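Local coordinates for alpha-actinin-like protein 1 (Schizosaccharomyces pombe, PDB 5BVR) that binds actin filaments and takes part in forming and organising the actin ring, with roles in cytokinesis and septation, at residues T22-S25 with S31-D34. Numbering follows the deposited sequence.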
loop_
_atom_site.group_PDB
_atom_site.type_symbol
_atom_site.label_atom_id
_atom_site.label_comp_id
_atom_site.label_asym_id
_atom_site.label_seq_id
_atom_site.Cartn_x
_atom_site.Cartn_y
_atom_site.Cartn_z
ATOM N N THR A 22 1.796 5.587 7.147
ATOM C CA THR A 22 2.217 6.689 6.281
ATOM C C THR A 22 1.120 7.757 6.163
ATOM O O THR A 22 1.403 8.944 6.054
ATOM C CB THR A 22 2.638 6.232 4.855
ATOM O OG1 THR A 22 1.504 5.745 4.128
ATOM C CG2 THR A 22 3.714 5.192 4.919
ATOM N N LYS A 23 -0.139 7.336 6.182
ATOM C CA LYS A 23 -1.241 8.276 6.109
ATOM C C LYS A 23 -1.422 9.028 7.438
ATOM O O LYS A 23 -1.453 10.278 7.475
ATOM C CB LYS A 23 -2.524 7.555 5.715
ATOM C CG LYS A 23 -2.470 6.824 4.384
ATOM C CD LYS A 23 -1.967 7.676 3.234
ATOM C CE LYS A 23 -1.936 6.855 1.957
ATOM N NZ LYS A 23 -1.461 7.679 0.815
ATOM N N LEU A 24 -1.516 8.281 8.530
ATOM C CA LEU A 24 -1.670 8.881 9.851
ATOM C C LEU A 24 -0.536 9.852 10.180
ATOM O O LEU A 24 -0.782 10.917 10.751
ATOM C CB LEU A 24 -1.728 7.800 10.924
ATOM C CG LEU A 24 -2.956 6.892 10.935
ATOM C CD1 LEU A 24 -2.770 5.825 11.988
ATOM C CD2 LEU A 24 -4.215 7.696 11.209
ATOM N N SER A 25 0.699 9.487 9.841
ATOM C CA SER A 25 1.851 10.332 10.153
ATOM C C SER A 25 1.818 11.644 9.387
ATOM O O SER A 25 2.444 12.623 9.799
ATOM C CB SER A 25 3.153 9.595 9.867
ATOM O OG SER A 25 3.282 8.485 10.741
ATOM N N SER A 31 0.348 6.101 15.806
ATOM C CA SER A 31 0.427 4.977 14.878
ATOM C C SER A 31 -0.376 3.745 15.281
ATOM O O SER A 31 -0.766 3.539 16.431
ATOM C CB SER A 31 1.884 4.559 14.689
ATOM O OG SER A 31 2.660 5.618 14.161
ATOM N N VAL A 32 -0.610 2.920 14.273
ATOM C CA VAL A 32 -1.119 1.583 14.452
ATOM C C VAL A 32 0.085 0.678 14.708
ATOM O O VAL A 32 1.061 0.725 13.959
ATOM C CB VAL A 32 -1.824 1.096 13.169
ATOM C CG1 VAL A 32 -2.234 -0.385 13.277
ATOM C CG2 VAL A 32 -3.037 1.976 12.874
ATOM N N PHE A 33 -0.005 -0.143 15.746
ATOM C CA PHE A 33 1.028 -1.143 16.023
ATOM C C PHE A 33 0.481 -2.554 15.867
ATOM O O PHE A 33 1.219 -3.483 15.513
ATOM C CB PHE A 33 1.583 -0.928 17.427
ATOM C CG PHE A 33 2.315 0.374 17.577
ATOM C CD1 PHE A 33 3.604 0.504 17.101
ATOM C CD2 PHE A 33 1.706 1.471 18.159
ATOM C CE1 PHE A 33 4.286 1.694 17.223
ATOM C CE2 PHE A 33 2.389 2.671 18.284
ATOM C CZ PHE A 33 3.678 2.776 17.814
ATOM N N ASP A 34 -0.815 -2.706 16.109
ATOM C CA ASP A 34 -1.479 -4.003 16.053
ATOM C C ASP A 34 -2.897 -3.833 15.541
ATOM O O ASP A 34 -3.779 -3.344 16.262
ATOM C CB ASP A 34 -1.491 -4.636 17.453
ATOM C CG ASP A 34 -2.027 -6.065 17.458
ATOM O OD1 ASP A 34 -2.549 -6.532 16.423
ATOM O OD2 ASP A 34 -1.939 -6.717 18.524
HETATM O O HOH W 1 1.511 7.354 12.483
#
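The peptide joining Ser-31 and Val-32 has the CD1 methyl of Leu-24 off one face, standing beyond the edge opposite Ser-31 O, between Val-32 N and Ser-31 CA; Leu-24 CD1 is 4.3 Å from Val-32 N. The same CD1 is 4.4 Å from Ser-31 CA, and past the peptide it meets the Val-32 CG2 methyl at 4.0 Å; the Leu-24 and Val-32 side chains cross at about a right angle. Within the first calponin-homology domain of the tandem actin-binding domain, this joins the last turn of helix 11-25 to the loop leading to helix 43-53. In Val-32, chi1 of 173° sets CG1 anti to the backbone N and leaves CG2 anti to the carbonyl carbon, facing Leu-24, while the residue also packs on Thr-17, Phe-20 and Leu-44. The peptide N-H of Val-32 is bonded to Asn-21 OD1, a second hold of the loop on the same helix. The 98 Å² buried is small, with Leu-24 giving the largest share and Ser-31 more than Val-32. On the polar side a water spans two serines: it donates to Ser-25 OG at 2.7 Å and lies 2.7 Å from Ser-31 OG, with an angle of about 113° at the water oxygen.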